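Side-chain contacts in protein (tenascin) (Gallus gallus, PDB 1QR4), which is an extracellular matrix adhesion protein whose fifth and sixth fibronectin type III domains, the segment seen here, span its heparin- and contactin-binding regions: residues A[51-56]-A[73-78]; A[99-104]-A[162-167]; A[113-118]-A[125-130]. One frame throughout, in Å; residues are numbered along the deposited sequence.

Interaction 1: residues A[51-56]-A[73-78]; sequences MEIPVD and ISLVAE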
ATOM      1  N   MET A  51      -9.696  19.491  -1.458  1.00 43.18           N
ATOM      2  CA  MET A  51     -10.906  18.943  -0.883  1.00 50.63           C
ATOM      3  C   MET A  51     -11.245  19.801   0.321  1.00 48.71           C
ATOM      4  O   MET A  51     -10.368  20.380   0.952  1.00 47.38           O
ATOM      5  CB  MET A  51     -10.708  17.484  -0.441  1.00 41.29           C
ATOM      6  CG  MET A  51     -10.813  16.468  -1.571  1.00 66.42           C
ATOM      7  SD  MET A  51     -10.964  14.765  -1.001  1.00 71.16           S
ATOM      8  CE  MET A  51     -12.697  14.684  -0.644  1.00 43.98           C
ATOM      9  N   GLU A  52     -12.535  19.959   0.568  1.00 56.40           N
ATOM     10  CA  GLU A  52     -13.003  20.716   1.710  1.00 56.20           C
ATOM     11  C   GLU A  52     -13.552  19.703   2.705  1.00 52.37           C
ATOM     12  O   GLU A  52     -14.281  18.788   2.341  1.00 60.67           O
ATOM     13  CB  GLU A  52     -14.070  21.727   1.296  1.00 68.37           C
ATOM     14  CG  GLU A  52     -13.576  22.764   0.296  1.00 87.48           C
ATOM     15  CD  GLU A  52     -14.497  23.969   0.195  1.00 99.94           C
ATOM     16  OE1 GLU A  52     -15.679  23.802  -0.187  1.00100.00           O
ATOM     17  OE2 GLU A  52     -14.034  25.090   0.503  1.00 99.86           O
ATOM     18  N   ILE A  53     -13.171  19.856   3.962  1.00 52.74           N
ATOM     19  CA  ILE A  53     -13.590  18.944   5.005  1.00 35.11           C
ATOM     20  C   ILE A  53     -14.461  19.680   6.025  1.00 43.30           C
ATOM     21  O   ILE A  53     -14.159  20.807   6.413  1.00 43.87           O
ATOM     22  CB  ILE A  53     -12.335  18.297   5.630  1.00 38.88           C
ATOM     23  CG1 ILE A  53     -11.519  17.634   4.504  1.00 28.27           C
ATOM     24  CG2 ILE A  53     -12.713  17.282   6.714  1.00 43.37           C
ATOM     25  CD1 ILE A  53     -10.182  17.094   4.911  1.00 28.04           C
ATOM     26  N   PRO A  54     -15.589  19.063   6.425  1.00 51.45           N
ATOM     27  CA  PRO A  54     -16.564  19.590   7.386  1.00 37.75           C
ATOM     28  C   PRO A  54     -15.915  19.981   8.700  1.00 33.76           C
ATOM     29  O   PRO A  54     -15.034  19.279   9.180  1.00 31.83           O
ATOM     30  CB  PRO A  54     -17.484  18.396   7.615  1.00 44.27           C
ATOM     31  CG  PRO A  54     -17.397  17.639   6.352  1.00 51.52           C
ATOM     32  CD  PRO A  54     -15.942  17.685   6.040  1.00 46.28           C
ATOM     33  N   VAL A  55     -16.400  21.056   9.311  1.00 31.92           N
ATOM     34  CA  VAL A  55     -15.859  21.517  10.583  1.00 25.90           C
ATOM     35  C   VAL A  55     -15.910  20.472  11.692  1.00 32.82           C
ATOM     36  O   VAL A  55     -15.148  20.540  12.655  1.00 43.35           O
ATOM     37  CB  VAL A  55     -16.593  22.761  11.081  1.00 25.54           C
ATOM     38  CG1 VAL A  55     -16.083  23.963  10.363  1.00 35.52           C
ATOM     39  CG2 VAL A  55     -18.069  22.621  10.840  1.00 43.68           C
ATOM     40  N   ASP A  56     -16.788  19.491  11.545  1.00 27.35           N
ATOM     41  CA  ASP A  56     -16.950  18.452  12.553  1.00 10.89           C
ATOM     42  C   ASP A  56     -16.015  17.247  12.443  1.00 22.01           C
ATOM     43  O   ASP A  56     -16.152  16.283  13.199  1.00 38.68           O
ATOM     44  CB  ASP A  56     -18.409  17.990  12.572  1.00 58.18           C
ATOM     45  CG  ASP A  56     -18.962  17.721  11.168  1.00 91.47           C
ATOM     46  OD1 ASP A  56     -19.414  18.704  10.528  1.00 99.06           O
ATOM     47  OD2 ASP A  56     -18.938  16.546  10.703  1.00 81.38           O
ATOM     48  N   ILE A  73       1.287  16.539   2.375  1.00 23.89           N
ATOM     49  CA  ILE A  73      -0.082  16.839   2.764  1.00 20.06           C
ATOM     50  C   ILE A  73      -0.126  18.054   3.672  1.00 25.32           C
ATOM     51  O   ILE A  73       0.628  18.144   4.637  1.00 27.51           O
ATOM     52  CB  ILE A  73      -0.750  15.634   3.501  1.00 25.74           C
ATOM     53  CG1 ILE A  73      -0.720  14.388   2.613  1.00 28.03           C
ATOM     54  CG2 ILE A  73      -2.220  15.949   3.817  1.00 10.68           C
ATOM     55  CD1 ILE A  73      -0.980  13.082   3.343  1.00 18.84           C
ATOM     56  N   SER A  74      -1.011  18.989   3.346  1.00 34.19           N
ATOM     57  CA  SER A  74      -1.201  20.190   4.147  1.00 32.77           C
ATOM     58  C   SER A  74      -2.675  20.519   4.367  1.00 16.87           C
ATOM     59  O   SER A  74      -3.496  20.506   3.450  1.00 22.12           O
ATOM     60  CB  SER A  74      -0.457  21.398   3.558  1.00 37.39           C
ATOM     61  OG  SER A  74      -0.849  21.653   2.223  1.00 57.34           O
ATOM     62  N   LEU A  75      -2.987  20.808   5.617  1.00 25.47           N
ATOM     63  CA  LEU A  75      -4.333  21.141   6.029  1.00 24.47           C
ATOM     64  C   LEU A  75      -4.347  22.572   6.535  1.00 32.68           C
ATOM     65  O   LEU A  75      -3.399  23.027   7.177  1.00 29.62           O
ATOM     66  CB  LEU A  75      -4.766  20.205   7.150  1.00 18.03           C
ATOM     67  CG  LEU A  75      -6.216  20.329   7.562  1.00  7.22           C
ATOM     68  CD1 LEU A  75      -7.108  19.872   6.432  1.00 12.69           C
ATOM     69  CD2 LEU A  75      -6.422  19.495   8.768  1.00 29.19           C
ATOM     70  N   VAL A  76      -5.451  23.259   6.285  1.00 32.54           N
ATOM     71  CA  VAL A  76      -5.611  24.639   6.691  1.00 37.34           C
ATOM     72  C   VAL A  76      -7.067  24.939   7.032  1.00 33.61           C
ATOM     73  O   VAL A  76      -7.982  24.436   6.382  1.00 33.51           O
ATOM     74  CB  VAL A  76      -5.143  25.588   5.562  1.00 31.82           C
ATOM     75  CG1 VAL A  76      -5.801  25.219   4.254  1.00 32.37           C
ATOM     76  CG2 VAL A  76      -5.466  27.022   5.906  1.00 39.42           C
ATOM     77  N   ALA A  77      -7.273  25.746   8.071  1.00 35.07           N
ATOM     78  CA  ALA A  77      -8.612  26.145   8.484  1.00 25.33           C
ATOM     79  C   ALA A  77      -9.009  27.459   7.779  1.00 36.34           C
ATOM     80  O   ALA A  77      -8.323  28.471   7.906  1.00 59.42           O
ATOM     81  CB  ALA A  77      -8.670  26.296  10.017  1.00 19.76           C
ATOM     82  N   GLU A  78     -10.057  27.404   6.963  1.00 41.32           N
ATOM     83  CA  GLU A  78     -10.551  28.572   6.248  1.00 39.87           C
ATOM     84  C   GLU A  78     -11.589  29.218   7.155  1.00 57.84           C
ATOM     85  O   GLU A  78     -12.670  28.661   7.368  1.00 52.01           O
ATOM     86  CB  GLU A  78     -11.186  28.174   4.911  1.00 25.19           C
ATOM     87  CG  GLU A  78     -10.221  27.513   3.916  1.00 25.60           C
ATOM     88  CD  GLU A  78     -10.837  27.268   2.524  1.00 42.82           C
ATOM     89  OE1 GLU A  78     -12.039  27.546   2.317  1.00 52.23           O
ATOM     90  OE2 GLU A  78     -10.111  26.801   1.617  1.00 44.63           O
TER
HETATM   91  O   HOH W   1     -11.229  25.341  -0.971  1.00 78.56           O

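Interaction 2: residues A[99-104]-A[162-167]; sequences KGISFS and VNIISV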
ATOM      1  N   LYS A  99      -0.974  -8.426  -8.872  1.00 44.61           N
ATOM      2  CA  LYS A  99      -2.412  -8.571  -9.103  1.00 57.64           C
ATOM      3  C   LYS A  99      -3.054  -9.963  -9.195  1.00 52.99           C
ATOM      4  O   LYS A  99      -4.205 -10.136  -8.785  1.00 49.41           O
ATOM      5  CB  LYS A  99      -2.836  -7.700 -10.291  1.00 63.61           C
ATOM      6  CG  LYS A  99      -2.655  -6.202 -10.059  1.00 65.01           C
ATOM      7  CD  LYS A  99      -3.385  -5.732  -8.790  1.00 77.15           C
ATOM      8  CE  LYS A  99      -4.912  -5.841  -8.916  1.00 87.22           C
ATOM      9  NZ  LYS A  99      -5.488  -4.934  -9.968  1.00100.00           N
ATOM     10  N   GLY A 100      -2.333 -10.956  -9.702  1.00 50.69           N
ATOM     11  CA  GLY A 100      -2.939 -12.269  -9.801  1.00 59.62           C
ATOM     12  C   GLY A 100      -1.995 -13.447  -9.756  1.00 63.76           C
ATOM     13  O   GLY A 100      -1.088 -13.577 -10.580  1.00 76.49           O
ATOM     14  N   ILE A 101      -2.216 -14.333  -8.799  1.00 54.33           N
ATOM     15  CA  ILE A 101      -1.365 -15.499  -8.696  1.00 46.97           C
ATOM     16  C   ILE A 101      -1.960 -16.628  -9.540  1.00 56.25           C
ATOM     17  O   ILE A 101      -3.174 -16.859  -9.523  1.00 64.45           O
ATOM     18  CB  ILE A 101      -1.179 -15.913  -7.226  1.00 28.45           C
ATOM     19  CG1 ILE A 101      -0.167 -17.048  -7.117  1.00 27.87           C
ATOM     20  CG2 ILE A 101      -2.510 -16.262  -6.594  1.00 51.04           C
ATOM     21  CD1 ILE A 101       0.146 -17.431  -5.686  1.00 48.28           C
ATOM     22  N   SER A 102      -1.122 -17.264 -10.350  1.00 53.95           N
ATOM     23  CA  SER A 102      -1.571 -18.360 -11.192  1.00 48.17           C
ATOM     24  C   SER A 102      -0.574 -19.502 -11.133  1.00 51.55           C
ATOM     25  O   SER A 102       0.613 -19.302 -10.867  1.00 47.84           O
ATOM     26  CB  SER A 102      -1.768 -17.895 -12.634  1.00 54.00           C
ATOM     27  OG  SER A 102      -0.542 -17.517 -13.226  1.00 76.93           O
ATOM     28  N   PHE A 103      -1.078 -20.711 -11.339  1.00 58.01           N
ATOM     29  CA  PHE A 103      -0.244 -21.900 -11.310  1.00 52.10           C
ATOM     30  C   PHE A 103      -0.314 -22.639 -12.641  1.00 69.09           C
ATOM     31  O   PHE A 103      -1.345 -22.612 -13.334  1.00 72.37           O
ATOM     32  CB  PHE A 103      -0.683 -22.805 -10.171  1.00 40.72           C
ATOM     33  CG  PHE A 103      -0.648 -22.139  -8.854  1.00 40.37           C
ATOM     34  CD1 PHE A 103       0.563 -21.757  -8.295  1.00 42.88           C
ATOM     35  CD2 PHE A 103      -1.823 -21.858  -8.173  1.00 45.23           C
ATOM     36  CE1 PHE A 103       0.607 -21.102  -7.069  1.00 36.03           C
ATOM     37  CE2 PHE A 103      -1.793 -21.198  -6.946  1.00 52.46           C
ATOM     38  CZ  PHE A 103      -0.572 -20.819  -6.393  1.00 31.03           C
ATOM     39  N   SER A 104       0.806 -23.258 -13.007  1.00 62.30           N
ATOM     40  CA  SER A 104       0.923 -24.018 -14.247  1.00 66.84           C
ATOM     41  C   SER A 104       2.074 -25.018 -14.131  1.00 63.19           C
ATOM     42  O   SER A 104       2.809 -25.015 -13.138  1.00 58.63           O
ATOM     43  CB  SER A 104       1.178 -23.085 -15.435  1.00 70.88           C
ATOM     44  OG  SER A 104       2.508 -22.594 -15.425  1.00 81.55           O
ATOM     45  N   VAL A 162       0.368 -20.347  -1.031  1.00 24.67           N
ATOM     46  CA  VAL A 162       1.424 -19.583  -1.685  1.00 30.64           C
ATOM     47  C   VAL A 162       1.157 -18.107  -1.720  1.00 30.52           C
ATOM     48  O   VAL A 162       0.278 -17.650  -2.436  1.00 39.22           O
ATOM     49  CB  VAL A 162       1.651 -20.041  -3.144  1.00 41.63           C
ATOM     50  CG1 VAL A 162       2.657 -19.128  -3.851  1.00 24.61           C
ATOM     51  CG2 VAL A 162       2.140 -21.477  -3.165  1.00 42.45           C
ATOM     52  N   ASN A 163       2.020 -17.371  -1.026  1.00 37.23           N
ATOM     53  CA  ASN A 163       1.950 -15.922  -0.914  1.00 27.55           C
ATOM     54  C   ASN A 163       3.063 -15.263  -1.709  1.00 23.07           C
ATOM     55  O   ASN A 163       4.180 -15.773  -1.788  1.00 26.17           O
ATOM     56  CB  ASN A 163       2.098 -15.520   0.546  1.00 16.42           C
ATOM     57  CG  ASN A 163       1.158 -16.289   1.464  1.00 36.24           C
ATOM     58  OD1 ASN A 163       1.587 -17.155   2.229  1.00 42.41           O
ATOM     59  ND2 ASN A 163      -0.128 -15.962   1.407  1.00 38.94           N
ATOM     60  N   ILE A 164       2.745 -14.122  -2.298  1.00 31.66           N
ATOM     61  CA  ILE A 164       3.709 -13.349  -3.072  1.00 35.95           C
ATOM     62  C   ILE A 164       3.620 -11.895  -2.600  1.00 34.48           C
ATOM     63  O   ILE A 164       2.521 -11.346  -2.448  1.00 34.98           O
ATOM     64  CB  ILE A 164       3.421 -13.437  -4.573  1.00 32.64           C
ATOM     65  CG1 ILE A 164       3.491 -14.904  -5.015  1.00 46.61           C
ATOM     66  CG2 ILE A 164       4.428 -12.594  -5.354  1.00 17.65           C
ATOM     67  CD1 ILE A 164       3.114 -15.133  -6.465  1.00 46.51           C
ATOM     68  N   ILE A 165       4.778 -11.291  -2.334  1.00 34.30           N
ATOM     69  CA  ILE A 165       4.844  -9.915  -1.844  1.00 26.53           C
ATOM     70  C   ILE A 165       5.821  -9.108  -2.667  1.00 28.78           C
ATOM     71  O   ILE A 165       6.858  -9.633  -3.063  1.00 33.36           O
ATOM     72  CB  ILE A 165       5.344  -9.910  -0.388  1.00 18.35           C
ATOM     73  CG1 ILE A 165       4.243 -10.379   0.549  1.00 34.00           C
ATOM     74  CG2 ILE A 165       5.820  -8.544   0.029  1.00 41.92           C
ATOM     75  CD1 ILE A 165       4.697 -10.556   1.981  1.00 48.33           C
ATOM     76  N   SER A 166       5.484  -7.848  -2.941  1.00 24.93           N
ATOM     77  CA  SER A 166       6.380  -6.949  -3.685  1.00 23.92           C
ATOM     78  C   SER A 166       7.302  -6.257  -2.687  1.00 28.91           C
ATOM     79  O   SER A 166       6.887  -5.939  -1.561  1.00 37.45           O
ATOM     80  CB  SER A 166       5.609  -5.852  -4.403  1.00 19.11           C
ATOM     81  OG  SER A 166       4.673  -6.389  -5.299  1.00 42.09           O
ATOM     82  N   VAL A 167       8.535  -5.991  -3.108  1.00 32.20           N
ATOM     83  CA  VAL A 167       9.503  -5.324  -2.249  1.00 38.94           C
ATOM     84  C   VAL A 167      10.239  -4.221  -3.004  1.00 43.38           C
ATOM     85  O   VAL A 167      10.675  -4.404  -4.138  1.00 46.74           O
ATOM     86  CB  VAL A 167      10.544  -6.316  -1.677  1.00 31.26           C
ATOM     87  CG1 VAL A 167      11.476  -5.595  -0.712  1.00 57.48           C
ATOM     88  CG2 VAL A 167       9.860  -7.452  -0.967  1.00 35.45           C
TER

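Interaction 3: residues A[113-118]-A[125-130]; sequences VSWTPP and YRVSYV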
ATOM      1  N   VAL A 113       4.814 -20.983 -10.575  1.00 50.33           N
ATOM      2  CA  VAL A 113       3.924 -19.942 -10.074  1.00 34.70           C
ATOM      3  C   VAL A 113       4.269 -18.661 -10.821  1.00 33.07           C
ATOM      4  O   VAL A 113       5.439 -18.356 -11.046  1.00 38.17           O
ATOM      5  CB  VAL A 113       4.051 -19.763  -8.545  1.00 36.28           C
ATOM      6  CG1 VAL A 113       5.495 -19.650  -8.136  1.00 28.76           C
ATOM      7  CG2 VAL A 113       3.260 -18.555  -8.098  1.00 38.38           C
ATOM      8  N   SER A 114       3.242 -17.957 -11.273  1.00 30.69           N
ATOM      9  CA  SER A 114       3.420 -16.722 -12.021  1.00 34.61           C
ATOM     10  C   SER A 114       2.503 -15.638 -11.439  1.00 37.29           C
ATOM     11  O   SER A 114       1.539 -15.950 -10.734  1.00 39.85           O
ATOM     12  CB  SER A 114       3.092 -16.979 -13.487  1.00 28.44           C
ATOM     13  OG  SER A 114       3.077 -15.781 -14.232  1.00 56.23           O
ATOM     14  N   TRP A 115       2.821 -14.367 -11.693  1.00 42.06           N
ATOM     15  CA  TRP A 115       2.006 -13.256 -11.168  1.00 42.64           C
ATOM     16  C   TRP A 115       2.015 -12.049 -12.068  1.00 27.85           C
ATOM     17  O   TRP A 115       2.948 -11.848 -12.821  1.00 34.85           O
ATOM     18  CB  TRP A 115       2.506 -12.812  -9.789  1.00 33.45           C
ATOM     19  CG  TRP A 115       3.947 -12.447  -9.803  1.00 37.25           C
ATOM     20  CD1 TRP A 115       4.480 -11.229 -10.094  1.00 30.01           C
ATOM     21  CD2 TRP A 115       5.053 -13.336  -9.591  1.00 35.36           C
ATOM     22  NE1 TRP A 115       5.852 -11.304 -10.090  1.00 38.28           N
ATOM     23  CE2 TRP A 115       6.233 -12.583  -9.783  1.00 29.53           C
ATOM     24  CE3 TRP A 115       5.162 -14.697  -9.259  1.00 22.68           C
ATOM     25  CZ2 TRP A 115       7.514 -13.144  -9.656  1.00 37.99           C
ATOM     26  CZ3 TRP A 115       6.439 -15.258  -9.132  1.00 35.04           C
ATOM     27  CH2 TRP A 115       7.595 -14.478  -9.332  1.00 34.18           C
ATOM     28  N   THR A 116       0.971 -11.239 -11.989  1.00 43.01           N
ATOM     29  CA  THR A 116       0.928 -10.048 -12.814  1.00 51.88           C
ATOM     30  C   THR A 116       1.399  -8.848 -11.989  1.00 55.34           C
ATOM     31  O   THR A 116       0.875  -8.552 -10.911  1.00 51.68           O
ATOM     32  CB  THR A 116      -0.460  -9.813 -13.478  1.00 54.18           C
ATOM     33  OG1 THR A 116      -1.366  -9.217 -12.544  1.00 68.02           O
ATOM     34  CG2 THR A 116      -1.035 -11.144 -13.986  1.00 60.99           C
ATOM     35  N   PRO A 117       2.469  -8.201 -12.460  1.00 48.67           N
ATOM     36  CA  PRO A 117       3.134  -7.040 -11.886  1.00 56.68           C
ATOM     37  C   PRO A 117       2.241  -5.836 -11.712  1.00 62.14           C
ATOM     38  O   PRO A 117       1.379  -5.553 -12.548  1.00 68.06           O
ATOM     39  CB  PRO A 117       4.218  -6.744 -12.912  1.00 52.23           C
ATOM     40  CG  PRO A 117       4.543  -8.084 -13.439  1.00 61.10           C
ATOM     41  CD  PRO A 117       3.177  -8.632 -13.673  1.00 76.79           C
ATOM     42  N   PRO A 118       2.455  -5.101 -10.614  1.00 56.87           N
ATOM     43  CA  PRO A 118       1.711  -3.892 -10.258  1.00 60.88           C
ATOM     44  C   PRO A 118       2.251  -2.669 -11.021  1.00 74.08           C
ATOM     45  O   PRO A 118       3.325  -2.734 -11.645  1.00 65.68           O
ATOM     46  CB  PRO A 118       1.990  -3.770  -8.763  1.00 47.07           C
ATOM     47  CG  PRO A 118       3.413  -4.258  -8.665  1.00 26.24           C
ATOM     48  CD  PRO A 118       3.386  -5.489  -9.536  1.00 26.38           C
ATOM     49  N   TYR A 125      10.455  -9.626  -5.369  1.00 44.39           N
ATOM     50  CA  TYR A 125       9.211 -10.249  -4.905  1.00 27.35           C
ATOM     51  C   TYR A 125       9.545 -11.363  -3.922  1.00 30.37           C
ATOM     52  O   TYR A 125      10.480 -12.123  -4.151  1.00 41.53           O
ATOM     53  CB  TYR A 125       8.447 -10.885  -6.064  1.00 11.91           C
ATOM     54  CG  TYR A 125       7.982  -9.936  -7.133  1.00 20.08           C
ATOM     55  CD1 TYR A 125       6.804  -9.213  -6.981  1.00 30.28           C
ATOM     56  CD2 TYR A 125       8.703  -9.782  -8.316  1.00 33.29           C
ATOM     57  CE1 TYR A 125       6.351  -8.361  -7.982  1.00 21.16           C
ATOM     58  CE2 TYR A 125       8.259  -8.927  -9.322  1.00 28.49           C
ATOM     59  CZ  TYR A 125       7.084  -8.225  -9.146  1.00 34.74           C
ATOM     60  OH  TYR A 125       6.634  -7.391 -10.138  1.00 55.83           O
ATOM     61  N   ARG A 126       8.812 -11.453  -2.817  1.00 39.01           N
ATOM     62  CA  ARG A 126       9.045 -12.534  -1.864  1.00 44.20           C
ATOM     63  C   ARG A 126       7.910 -13.564  -1.961  1.00 44.92           C
ATOM     64  O   ARG A 126       6.763 -13.314  -1.553  1.00 46.68           O
ATOM     65  CB  ARG A 126       9.218 -12.011  -0.435  1.00 45.96           C
ATOM     66  CG  ARG A 126      10.666 -12.081   0.043  1.00 69.24           C
ATOM     67  CD  ARG A 126      10.789 -11.959   1.564  1.00 88.68           C
ATOM     68  NE  ARG A 126      10.794 -10.570   2.023  1.00 99.97           N
ATOM     69  CZ  ARG A 126      11.828  -9.740   1.893  1.00100.00           C
ATOM     70  NH1 ARG A 126      12.951 -10.153   1.314  1.00 97.29           N
ATOM     71  NH2 ARG A 126      11.741  -8.498   2.354  1.00 99.92           N
ATOM     72  N   VAL A 127       8.236 -14.695  -2.587  1.00 38.07           N
ATOM     73  CA  VAL A 127       7.306 -15.800  -2.794  1.00 32.81           C
ATOM     74  C   VAL A 127       7.455 -16.836  -1.699  1.00 26.26           C
ATOM     75  O   VAL A 127       8.436 -17.577  -1.671  1.00 33.00           O
ATOM     76  CB  VAL A 127       7.574 -16.512  -4.143  1.00 23.24           C
ATOM     77  CG1 VAL A 127       6.540 -17.589  -4.375  1.00 22.39           C
ATOM     78  CG2 VAL A 127       7.564 -15.515  -5.286  1.00 33.73           C
ATOM     79  N   SER A 128       6.493 -16.883  -0.788  1.00 27.16           N
ATOM     80  CA  SER A 128       6.537 -17.881   0.273  1.00 29.63           C
ATOM     81  C   SER A 128       5.541 -19.021  -0.018  1.00 31.75           C
ATOM     82  O   SER A 128       4.570 -18.839  -0.752  1.00 31.90           O
ATOM     83  CB  SER A 128       6.241 -17.239   1.631  1.00 25.54           C
ATOM     84  OG  SER A 128       4.882 -16.850   1.739  1.00 55.86           O
ATOM     85  N   TYR A 129       5.817 -20.212   0.500  1.00 27.66           N
ATOM     86  CA  TYR A 129       4.912 -21.334   0.292  1.00 31.41           C
ATOM     87  C   TYR A 129       5.010 -22.337   1.430  1.00 35.18           C
ATOM     88  O   TYR A 129       6.104 -22.655   1.904  1.00 43.84           O
ATOM     89  CB  TYR A 129       5.141 -22.015  -1.074  1.00 30.21           C
ATOM     90  CG  TYR A 129       6.470 -22.711  -1.231  1.00 37.30           C
ATOM     91  CD1 TYR A 129       6.702 -23.956  -0.636  1.00 35.05           C
ATOM     92  CD2 TYR A 129       7.516 -22.105  -1.930  1.00 29.07           C
ATOM     93  CE1 TYR A 129       7.940 -24.572  -0.725  1.00 47.94           C
ATOM     94  CE2 TYR A 129       8.765 -22.716  -2.024  1.00 36.51           C
ATOM     95  CZ  TYR A 129       8.968 -23.945  -1.417  1.00 41.39           C
ATOM     96  OH  TYR A 129      10.199 -24.545  -1.474  1.00 54.50           O
ATOM     97  N   VAL A 130       3.854 -22.814   1.879  1.00 35.76           N
ATOM     98  CA  VAL A 130       3.803 -23.782   2.969  1.00 29.84           C
ATOM     99  C   VAL A 130       2.527 -24.627   2.851  1.00 43.93           C
ATOM    100  O   VAL A 130       1.512 -24.160   2.314  1.00 47.91           O
ATOM    101  CB  VAL A 130       3.846 -23.051   4.345  1.00 22.75           C
ATOM    102  CG1 VAL A 130       2.487 -22.422   4.672  1.00 30.35           C
ATOM    103  CG2 VAL A 130       4.327 -23.986   5.456  1.00 31.21           C
TER

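Interaction 1: residues A[51-56]-A[73-78]
Glu-52 OE2 has two polar partners. Arg-36 forms a salt bridge to it through NE, and a water donates a hydrogen bond to it at 3.2 Å. The same water donates to Glu-78 OE2, also at 3.2 Å, and so bridges the two carboxylates. The Glu-52 side chain is poorly ordered, so these details are approximate. Glu-78 turns its other oxygen, OE1, to Glu-52 OE2 at 3.6 Å. These are like charges, and the planes of the two carboxylates stand 62° apart. Arg-36 NE also makes a long, weak ion pair with Glu-78 OE1, so its charge probably eases the repulsion.

In this fibronectin type III domain the edge strand 48-53 and strand 70-78 lie in the same four-stranded sheet. Strand 36-42 runs between them, so only side chains meet across the gap. On the buried side Ile-53 CD1 approaches Leu-75 CD1 at 4.4 Å. Ile-53 also packs on Leu-39 of the intervening strand, and Leu-75 on Trp-27 of strand 22-28. On the polar side Glu-78 lies against Arg-38 and has a long, weak ion pair with Lys-83. Both basic residues belong to the putative heparin-binding site.

Interaction 2: residues A[99-104]-A[162-167]
Ile-101 is extended: its CG1 stands opposite the backbone N (chi1 -174°) and the chain runs on straight to CD1. This carries the CD1 methyl across to segment 162-167. Val-162 has its CG1 likewise opposite its own backbone N (chi1 174°), which brings that methyl to meet it. Ile-101 CD1 lies 3.5 Å from Val-162 CG1. The same methyl also lies beside the Val-162 carbonyl. It has a further neighbour in Ile-164, whose CD1 lies 3.8 Å from Ile-101 CD1. Ile-164 CD1 is also beside Ile-101 CG1, so it packs along the outer part of the chain and not at the end methyl alone.

Strands 101-104 and 159-168 belong to the two facing sheets of the second fibronectin type III domain. The first is an edge strand of the three-stranded sheet. The second is an inner strand of the four-stranded one. The axes of the short strand segments come within 9.1 Å, and their N-to-C directions differ by 129°. The contact is thus apolar packing between the layers of the sandwich.

Phe-103 adds the next point of contact along its strand. Its ring meets Val-162 with an edge, not a face. Val-162 CB lies near the ring plane, 4.0 Å from Phe-103 CZ. Val-162 is therefore touched by both Ile-101 and Phe-103. Phe-103 also packs on Val-113 of the neighbouring strand and on Leu-180 of strand 171-181. Ile-164 also touches Pro-98 and Val-113, while Val-162 rests on Tyr-129 of strand 124-131.

Interaction 3: residues A[113-118]-A[125-130]
The Tyr-125 ring has Trp-115 NE1 over one face, 3.3 Å above the plane and over the ring centre. At its edge, near the plane, lies Pro-118 CD. The indole comes edge first to the phenol face, in a tilted edge-to-face stack. The five-membered ring of Trp-115 and the Tyr-125 ring have centroids 4.3 Å apart, and their planes meet at 55°. This is core packing of a fibronectin type III sandwich. Trp-115 is the tryptophan of the second strand that marks the core of this fold, and Tyr-125 comes from the opposite sheet.

Trp-115 has its CG in the position between backbone N and carbonyl carbon (chi1 55°), which turns the indole inward. The six-membered ring also touches the phenol, with Trp-115 CZ2 3.8 Å from Tyr-125 CD2. Further along the indole, Trp-115 CZ3 meets Val-127 CG2 at 4.0 Å, in an oblique approach. Val-127 also turns its other methyl toward strand 111-115, and Val-127 CG1 lies 4.4 Å from Val-113 CG1. Around the pair, Pro-98 packs on both aromatic residues, Val-142 also touches Trp-115, and Ser-166 lies by Tyr-125.

Replacing Tyr-125 by an alanine would probably leave the NE1 edge of the indole without the ring face it lies against, and open a gap beside the two prolines, at the end where the phenol OH sits. The prolines approach the phenol at its far end. Pro-118 CD is 3.8 Å from Tyr-125 OH. Pro-117 crosses the phenol at about a right angle, and its CB lies 3.7 Å from the same OH.

Interactions 2 and 3 belong to one core, with centres about 3 Å apart. Interaction 3 is nested within the chain loop that interaction 2 closes. Strands 101-104 and 111-115 are neighbours in one sheet, and 124-131 and 159-168 are neighbours in the other. Probable backbone hydrogen bonds join the latter two, from Arg-126 N to Ile-165 O at 2.7 Å and from Ser-128 N to Asn-163 O at 2.8 Å. Ile-164 CD1 also packs on Trp-115 CE3. Interaction 1 lies in the other domain, with its nearest atoms about 21 Å from both. It alone borders the putative heparin-binding site; the other two lie away from it.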